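Local coordinates for protein transmembrane oligosaccharyl transferase, putative (Archaeoglobus fulgidus, PDB 3VGP) that belongs to the AglB family of archaeal membrane-bound oligosaccharyl transferases and is represented here by its C-terminal globular domain, at residues W38-Y41 with G42-I45; N57-A60 with G61-A65; Y114-D117 with L118-E121; L133-L136 with H137-A141. The protein carries 1 engineered substitution. One frame throughout, in Å; residues are numbered along the deposited sequence.

All four contacts are local, each made where the chain turns into, along or out of a helix. Interactions 1 and 2 pack directly on each other: their centres lie about 10 Å apart, with Trp38 CZ3 3.3 Å from Ala62 O and Trp44 CZ2 3.3 Å from Phe58 N. Interaction 3 is peripheral, its centre about 21 Å from that of the chain, and its nearest atoms stay about 9 Å from interaction 2. Interaction 4 ends helix 132-138 and lies across the chain's centre from interactions 1 and 2, about 23 and 21 Å away between centres. Residues 38-42 of interaction 1 spell WWDYG, the signature sequence of this family.

Interaction 1. Residues W38-Y41 with G42-I45; sequences WWDY and GNWI
Trp39 turns one indole face to Trp44, whose CD1 stands 4.2 Å above that plane and displaced toward the rim, while Asn43 CB lies at the edge, in the ring plane, 3.8 Å from Trp39 CE3. The two indoles form an edge-to-face (T-shaped) pair: their five-membered rings have centroids 5.4 Å apart and planes inclined at 71°. With CG anti to the backbone N (chi1 172°), Trp44 lays its five-membered ring against Trp39 and its six-membered ring beside Tyr41. That second approach is oblique, Tyr41 CE2 coming within 3.7 Å of Trp44 CZ3. Phe58 meets both Tyr41 and Trp44 edge-to-face, and Trp44 NE1 donates to Ala55 O. The aromatic cluster is thus built from the WWDYG signature motif of the family together with the helix that starts inside it. Asp40 is the N-cap of this helix: OD1 takes a weak bond from Gly42 N at 2.7 Å, bent to 122° at the hydrogen, and also accepts from Gly1 N. Asp40 O is gripped twice, by Trp44 N at 3.0 Å in an almost straight bond and by Asn43 N, which approaches from above the carbonyl plane. A water accepts from Asp40 N at 2.9 Å and donates to Asn43 OD1 at 2.6 Å, tying the amide side chain back to the backbone of the loop that leads into the helix.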
# COMPACT_ATOMS: atom_id res chain seq x y z
N TRP A 38 2.23 0.34 -3.41
CA TRP A 38 2.08 0.96 -4.71
C TRP A 38 3.35 0.66 -5.48
O TRP A 38 4.41 1.25 -5.23
CB TRP A 38 1.90 2.47 -4.59
CG TRP A 38 1.58 3.13 -5.89
CD1 TRP A 38 2.34 4.05 -6.56
CD2 TRP A 38 0.41 2.91 -6.70
NE1 TRP A 38 1.72 4.42 -7.73
CE2 TRP A 38 0.53 3.74 -7.84
CE3 TRP A 38 -0.72 2.10 -6.57
CZ2 TRP A 38 -0.44 3.77 -8.84
CZ3 TRP A 38 -1.68 2.13 -7.57
CH2 TRP A 38 -1.53 2.96 -8.69
N TRP A 39 3.24 -0.25 -6.44
CA TRP A 39 4.38 -0.67 -7.23
C TRP A 39 4.55 -0.05 -8.59
O TRP A 39 3.59 0.35 -9.24
CB TRP A 39 4.34 -2.19 -7.45
CG TRP A 39 4.59 -3.02 -6.25
CD1 TRP A 39 3.67 -3.49 -5.37
CD2 TRP A 39 5.86 -3.50 -5.80
NE1 TRP A 39 4.29 -4.24 -4.40
CE2 TRP A 39 5.63 -4.26 -4.64
CE3 TRP A 39 7.18 -3.36 -6.28
CZ2 TRP A 39 6.67 -4.89 -3.94
CZ3 TRP A 39 8.21 -3.98 -5.58
CH2 TRP A 39 7.94 -4.74 -4.42
N ASP A 40 5.81 0.02 -9.01
CA ASP A 40 6.18 0.47 -10.34
C ASP A 40 6.44 -0.89 -10.97
O ASP A 40 7.08 -1.75 -10.36
CB ASP A 40 7.48 1.29 -10.30
CG ASP A 40 8.11 1.42 -11.68
OD1 ASP A 40 8.68 0.42 -12.17
OD2 ASP A 40 8.04 2.51 -12.27
N TYR A 41 5.92 -1.10 -12.17
CA TYR A 41 6.08 -2.39 -12.84
C TYR A 41 7.52 -2.91 -12.84
O TYR A 41 7.75 -4.08 -12.54
CB TYR A 41 5.56 -2.29 -14.28
CG TYR A 41 5.59 -3.61 -15.00
CD1 TYR A 41 6.73 -4.01 -15.71
CD2 TYR A 41 4.50 -4.47 -14.96
CE1 TYR A 41 6.77 -5.24 -16.36
CE2 TYR A 41 4.53 -5.70 -15.61
CZ TYR A 41 5.66 -6.08 -16.30
OH TYR A 41 5.70 -7.29 -16.94
N GLY A 42 8.47 -2.04 -13.16
CA GLY A 42 9.86 -2.46 -13.19
C GLY A 42 10.39 -3.06 -11.91
O GLY A 42 11.24 -3.94 -11.93
N ASN A 43 9.88 -2.59 -10.78
CA ASN A 43 10.29 -3.08 -9.47
C ASN A 43 9.53 -4.37 -9.14
O ASN A 43 10.11 -5.37 -8.70
CB ASN A 43 10.01 -2.02 -8.40
CG ASN A 43 10.70 -0.70 -8.69
OD1 ASN A 43 10.34 0.34 -8.12
ND2 ASN A 43 11.70 -0.72 -9.56
N TRP A 44 8.22 -4.32 -9.35
CA TRP A 44 7.31 -5.44 -9.08
C TRP A 44 7.74 -6.75 -9.75
O TRP A 44 7.66 -7.82 -9.15
CB TRP A 44 5.89 -5.05 -9.55
CG TRP A 44 4.87 -6.15 -9.51
CD1 TRP A 44 4.13 -6.56 -8.44
CD2 TRP A 44 4.47 -6.98 -10.61
NE1 TRP A 44 3.30 -7.59 -8.80
CE2 TRP A 44 3.49 -7.87 -10.13
CE3 TRP A 44 4.86 -7.06 -11.96
CZ2 TRP A 44 2.88 -8.83 -10.95
CZ3 TRP A 44 4.25 -8.02 -12.77
CH2 TRP A 44 3.28 -8.89 -12.26
N ILE A 45 8.19 -6.66 -10.99
CA ILE A 45 8.60 -7.85 -11.72
C ILE A 45 9.69 -8.65 -11.01
O ILE A 45 9.83 -9.86 -11.22
CB ILE A 45 9.09 -7.47 -13.14
CG1 ILE A 45 9.27 -8.74 -13.98
CG2 ILE A 45 10.38 -6.68 -13.06
CD1 ILE A 45 7.96 -9.44 -14.31
O HOH W 1 7.96 0.47 -7.18

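Interaction 2. Residues N57-A60 with G61-A65; sequences NFQA and GAVDA
Gln59 and Val63, one helical turn apart, make a side-chain contact across the two segments: Gln59 NE2 comes to 3.6 Å from Val63 CG2. Gln59 reaches it because the chain bends at chi2 (57°), folding the amide back toward the following turn. The same methyl, CG2, also rests 3.3 Å from Gln59 O, the carbonyl that accepts the backbone bond from Val63 N. On another side of the helix, Asp64 CG anti to its own carbonyl carbon (chi1 -74°) swings the carboxylate beside the previous turn, with CG 3.1 Å from Ala60 O. Both Asp64 oxygens are acceptors, as is that carbonyl, so this is proximity without a bond, and Asp64 OD2 is satisfied instead by a salt bridge to Arg84 NE and a hydrogen bond from Tyr33 OH. These side chains ride on the first turns of helix 58-69, whose i to i-4 ladder runs from Gly61 N to Asn57 O (3.0 Å) through Ala62, Val63 and Asp64. Asn57 is the N-cap: its OD1 accepts from Ala60 N at 2.9 Å, the donor lying in the plane of the amide carbonyl and the bond bent only to 157° at the hydrogen. After Phe58 and Gln59 come three small residues, Ala60, Gly61 and Ala62. Ala62 CB sits 3.5 Å from Gln59 O, and the indole of Trp38, approaching from the loop before helix 41-44, packs on Ala62 and Ala65.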
# COMPACT_ATOMS: atom_id res chain seq x y z
N ASN A 57 -0.89 -10.59 -10.48
CA ASN A 57 -1.21 -9.78 -11.64
C ASN A 57 -0.95 -8.32 -11.28
O ASN A 57 -1.56 -7.79 -10.35
CB ASN A 57 -2.68 -10.01 -12.02
CG ASN A 57 -3.10 -9.22 -13.25
OD1 ASN A 57 -3.52 -8.06 -13.15
ND2 ASN A 57 -2.99 -9.84 -14.43
N PHE A 58 -0.05 -7.68 -12.02
CA PHE A 58 0.31 -6.30 -11.74
C PHE A 58 -0.85 -5.32 -11.68
O PHE A 58 -0.99 -4.59 -10.71
CB PHE A 58 1.32 -5.78 -12.76
CG PHE A 58 1.75 -4.36 -12.50
CD1 PHE A 58 2.59 -4.07 -11.43
CD2 PHE A 58 1.26 -3.32 -13.27
CE1 PHE A 58 2.94 -2.76 -11.14
CE2 PHE A 58 1.60 -2.00 -12.99
CZ PHE A 58 2.45 -1.72 -11.92
N GLN A 59 -1.68 -5.31 -12.73
CA GLN A 59 -2.82 -4.40 -12.79
C GLN A 59 -3.81 -4.60 -11.65
O GLN A 59 -4.32 -3.62 -11.09
CB GLN A 59 -3.54 -4.56 -14.14
CG GLN A 59 -4.60 -3.50 -14.39
CD GLN A 59 -4.03 -2.09 -14.33
OE1 GLN A 59 -3.08 -1.76 -15.04
NE2 GLN A 59 -4.63 -1.25 -13.49
N ALA A 60 -4.10 -5.85 -11.32
CA ALA A 60 -5.04 -6.15 -10.24
C ALA A 60 -4.48 -5.62 -8.92
O ALA A 60 -5.20 -5.07 -8.10
CB ALA A 60 -5.29 -7.66 -10.15
N GLY A 61 -3.18 -5.80 -8.73
CA GLY A 61 -2.53 -5.33 -7.52
C GLY A 61 -2.58 -3.82 -7.42
O GLY A 61 -2.74 -3.26 -6.34
N ALA A 62 -2.44 -3.15 -8.57
CA ALA A 62 -2.46 -1.69 -8.60
C ALA A 62 -3.86 -1.18 -8.26
O ALA A 62 -4.01 -0.23 -7.49
CB ALA A 62 -2.04 -1.19 -9.99
N VAL A 63 -4.88 -1.80 -8.84
CA VAL A 63 -6.25 -1.39 -8.58
C VAL A 63 -6.57 -1.64 -7.11
O VAL A 63 -7.21 -0.81 -6.47
CB VAL A 63 -7.25 -2.14 -9.47
CG1 VAL A 63 -8.67 -1.81 -9.04
CG2 VAL A 63 -7.03 -1.74 -10.92
N ASP A 64 -6.13 -2.79 -6.59
CA ASP A 64 -6.37 -3.10 -5.18
C ASP A 64 -5.79 -2.00 -4.30
O ASP A 64 -6.46 -1.46 -3.43
CB ASP A 64 -5.68 -4.41 -4.76
CG ASP A 64 -6.37 -5.66 -5.29
OD1 ASP A 64 -7.52 -5.57 -5.76
OD2 ASP A 64 -5.75 -6.74 -5.20
N ALA A 65 -4.52 -1.68 -4.53
CA ALA A 65 -3.86 -0.66 -3.73
C ALA A 65 -4.49 0.72 -3.87
O ALA A 65 -4.64 1.44 -2.88
CB ALA A 65 -2.37 -0.61 -4.08

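Interaction 3. Residues Y114-D117 with L118-E121; sequences YNVD and LMTE
Asn115 O accepts from Leu118 N at 3.0 Å and Val116 O accepts from Met119 N at 2.9 Å, two consecutive i to i-3 bonds that wind the chain through a short 3-10 turn, entered by an inverse gamma turn centred on Asn115. In both, the donor stands well above the carbonyl plane, by 43° in the first. The amide of Asn115 and the isobutyl group of Leu118 cross at a slant on the outside of this turn: OD1 lies 3.2 Å from Leu118 CG, and ND2 lies 3.5 Å from Leu118 CD1. Met119, built as selenomethionine, goes the other way. CG anti to its own carbonyl carbon (chi1 -61°) and an extended chi2 bring SE to 3.8 Å from Val116 CA and 4.4 Å from Val116 CG2; chi3 turns only CE. Val116 and Met119 both pack on Met109 of helix 105-111 and Ile124 of helix 121-129, so the turn joins these two helices. Asp117 OD1 makes a salt bridge with Arg110 NH2. Thr120 caps helix 121-129 through its side chain, and its N donates to Glu123 OE1, as in a capping box. The chemistry is therefore divided: the backbone bonds fix the turn, Val116 and the selenium-bearing chain of Met119 supply its apolar inner side, and the slanted Asn115-Leu118 pair adds only van der Waals contact at the exposed surface.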
# COMPACT_ATOMS: atom_id res chain seq x y z
N TYR A 114 -10.69 7.94 -10.37
CA TYR A 114 -11.02 9.34 -10.19
C TYR A 114 -10.42 10.19 -11.31
O TYR A 114 -9.32 9.92 -11.79
CB TYR A 114 -10.50 9.84 -8.83
CG TYR A 114 -11.17 9.19 -7.65
CD1 TYR A 114 -12.44 9.60 -7.22
CD2 TYR A 114 -10.56 8.14 -6.96
CE1 TYR A 114 -13.07 8.98 -6.14
CE2 TYR A 114 -11.18 7.51 -5.89
CZ TYR A 114 -12.43 7.94 -5.48
OH TYR A 114 -13.05 7.32 -4.42
N ASN A 115 -11.17 11.20 -11.73
CA ASN A 115 -10.73 12.09 -12.79
C ASN A 115 -9.98 13.24 -12.12
O ASN A 115 -10.42 14.39 -12.14
CB ASN A 115 -11.93 12.64 -13.55
CG ASN A 115 -11.57 13.18 -14.91
OD1 ASN A 115 -10.55 13.86 -15.06
ND2 ASN A 115 -12.40 12.90 -15.90
N VAL A 116 -8.84 12.92 -11.52
CA VAL A 116 -8.02 13.88 -10.80
C VAL A 116 -7.63 15.11 -11.62
O VAL A 116 -7.42 16.19 -11.06
CB VAL A 116 -6.73 13.21 -10.28
CG1 VAL A 116 -5.85 12.79 -11.44
CG2 VAL A 116 -5.99 14.15 -9.35
N ASP A 117 -7.52 14.95 -12.93
CA ASP A 117 -7.13 16.05 -13.81
C ASP A 117 -8.16 17.16 -13.91
O ASP A 117 -7.87 18.24 -14.44
CB ASP A 117 -6.79 15.50 -15.20
CG ASP A 117 -5.54 14.64 -15.18
OD1 ASP A 117 -4.48 15.13 -14.74
OD2 ASP A 117 -5.62 13.46 -15.61
N LEU A 118 -9.37 16.91 -13.41
CA LEU A 118 -10.43 17.91 -13.41
C LEU A 118 -10.51 18.51 -12.01
O LEU A 118 -11.48 19.19 -11.66
CB LEU A 118 -11.78 17.27 -13.77
CG LEU A 118 -11.95 16.72 -15.19
CD1 LEU A 118 -13.37 16.17 -15.34
CD2 LEU A 118 -11.69 17.82 -16.21
N MSE A 119 -9.49 18.24 -11.21
CA MSE A 119 -9.44 18.76 -9.85
C MSE A 119 -8.28 19.74 -9.68
O MSE A 119 -7.23 19.58 -10.29
CB MSE A 119 -9.27 17.60 -8.86
CG MSE A 119 -10.40 16.60 -8.88
SE MSE A 119 -9.99 15.08 -7.76
CE MSE A 119 -10.14 15.94 -6.05
N THR A 120 -8.49 20.75 -8.84
CA THR A 120 -7.45 21.74 -8.57
C THR A 120 -6.51 21.13 -7.54
O THR A 120 -6.85 20.14 -6.89
CB THR A 120 -8.03 23.03 -7.98
OG1 THR A 120 -8.61 22.76 -6.70
CG2 THR A 120 -9.10 23.61 -8.91
N GLU A 121 -5.33 21.71 -7.39
CA GLU A 121 -4.37 21.18 -6.42
C GLU A 121 -5.01 21.18 -5.03
O GLU A 121 -4.81 20.25 -4.25
CB GLU A 121 -3.10 22.03 -6.42
CG GLU A 121 -1.96 21.44 -5.60
CD GLU A 121 -0.67 22.21 -5.77
OE1 GLU A 121 -0.20 22.36 -6.92
OE2 GLU A 121 -0.11 22.67 -4.75

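Interaction 4. Residues L133-L136 with H137-A141; sequences LYRL and HMENA
His137 N donates to Leu133 O at 2.9 Å, continuing helix 132-138, and its imidazole leaves the segment pair, ND1 bonding to Thr91 OG1 and NE2 to Asp93 OD1. Met138, present as selenomethionine, lies over the face of Tyr134. Its CB is 3.6 Å from the ring centroid and only 14° off the ring normal, a CH-pi contact over the centre of the ring. The bend at chi2 (-43°) sets SE obliquely to the ring, 5.5 Å from the centroid, in a Met-aromatic contact. The helix widens into a pi-type turn at 134-136 before it ends, Tyr134 O accepting from Met138 N and weakly from Glu139 N. Glu139 comes to the side of the same ring: OE2 is near the ring plane, 3.6 Å from Tyr134 CE2. A water bridges Tyr134 OH and OE2, donating to the carboxylate. A second donates to both OE1 and Arg135 O, and OE1 also accepts from Asn143 ND2. Asn140 and Ala141 both have positive phi, which turns the chain out of the helix; Asn140 OD1 is bonded to Lys157 NZ. Ala141 N then reaches back to Arg135 O at 2.9 Å, in the plane of that carbonyl, with a weak second bond to Leu136 O at 3.3 Å. Arg135 and Glu139 run side by side, yet Arg135 NE stays 5.8 Å from Glu139 OE1 and NH2 bonds to Lys72 O. The two thus form no salt bridge, any attraction between them is probably weak, and the carboxylate's polar partners are the two waters and Asn143 ND2, with the Tyr134 edge merely alongside.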
# COMPACT_ATOMS: atom_id res chain seq x y z
N LEU A 133 -5.34 6.46 3.51
CA LEU A 133 -3.90 6.66 3.34
C LEU A 133 -3.43 7.80 4.25
O LEU A 133 -2.35 7.73 4.84
CB LEU A 133 -3.56 6.99 1.88
CG LEU A 133 -2.11 7.40 1.56
CD1 LEU A 133 -1.10 6.40 2.15
CD2 LEU A 133 -1.94 7.49 0.05
N TYR A 134 -4.24 8.85 4.36
CA TYR A 134 -3.87 9.96 5.22
C TYR A 134 -3.80 9.45 6.66
O TYR A 134 -2.83 9.71 7.38
CB TYR A 134 -4.92 11.09 5.15
CG TYR A 134 -4.66 12.20 6.15
CD1 TYR A 134 -3.91 13.32 5.80
CD2 TYR A 134 -5.14 12.10 7.46
CE1 TYR A 134 -3.64 14.32 6.74
CE2 TYR A 134 -4.87 13.09 8.40
CZ TYR A 134 -4.12 14.20 8.03
OH TYR A 134 -3.87 15.19 8.95
N ARG A 135 -4.82 8.71 7.07
CA ARG A 135 -4.86 8.18 8.43
C ARG A 135 -3.74 7.20 8.71
O ARG A 135 -3.36 7.00 9.86
CB ARG A 135 -6.22 7.55 8.70
CG ARG A 135 -7.24 8.56 9.20
CD ARG A 135 -8.65 8.04 9.07
NE ARG A 135 -9.13 8.15 7.70
CZ ARG A 135 -10.26 7.62 7.26
NH1 ARG A 135 -11.04 6.94 8.09
NH2 ARG A 135 -10.61 7.78 5.99
N LEU A 136 -3.20 6.58 7.66
CA LEU A 136 -2.08 5.66 7.85
C LEU A 136 -0.78 6.45 7.97
O LEU A 136 -0.17 6.53 9.04
CB LEU A 136 -1.96 4.68 6.67
CG LEU A 136 -3.01 3.57 6.56
CD1 LEU A 136 -2.93 2.91 5.19
CD2 LEU A 136 -2.75 2.55 7.65
N HIS A 137 -0.38 7.07 6.86
CA HIS A 137 0.88 7.79 6.81
C HIS A 137 1.00 9.08 7.62
O HIS A 137 2.04 9.32 8.24
CB HIS A 137 1.23 8.10 5.36
CG HIS A 137 2.69 8.33 5.12
ND1 HIS A 137 3.60 7.30 5.05
CD2 HIS A 137 3.40 9.47 4.96
CE1 HIS A 137 4.81 7.80 4.85
NE2 HIS A 137 4.71 9.11 4.79
N MSE A 138 -0.03 9.92 7.61
CA MSE A 138 0.03 11.18 8.33
C MSE A 138 -0.23 11.05 9.83
O MSE A 138 0.28 11.86 10.61
CB MSE A 138 -0.98 12.19 7.76
CG MSE A 138 -0.95 12.36 6.25
SE MSE A 138 0.79 12.47 5.46
CE MSE A 138 0.59 10.97 4.30
N GLU A 139 -1.00 10.05 10.24
CA GLU A 139 -1.31 9.87 11.65
C GLU A 139 -0.81 8.56 12.24
O GLU A 139 -1.17 8.21 13.36
CB GLU A 139 -2.83 9.93 11.87
CG GLU A 139 -3.51 11.15 11.29
CD GLU A 139 -4.96 11.26 11.71
OE1 GLU A 139 -5.64 10.21 11.81
OE2 GLU A 139 -5.43 12.40 11.93
N ASN A 140 0.03 7.84 11.49
CA ASN A 140 0.57 6.56 11.94
C ASN A 140 -0.50 5.57 12.43
O ASN A 140 -0.26 4.80 13.36
CB ASN A 140 1.63 6.77 13.04
CG ASN A 140 2.92 7.35 12.49
OD1 ASN A 140 3.25 7.17 11.32
ND2 ASN A 140 3.67 8.04 13.35
N ALA A 141 -1.67 5.61 11.80
CA ALA A 141 -2.78 4.73 12.13
C ALA A 141 -3.30 4.88 13.55
O ALA A 141 -3.94 3.97 14.08
CB ALA A 141 -2.38 3.26 11.87
O HOH W 2 -4.25 14.89 11.54
O HOH W 3 -5.11 7.46 12.02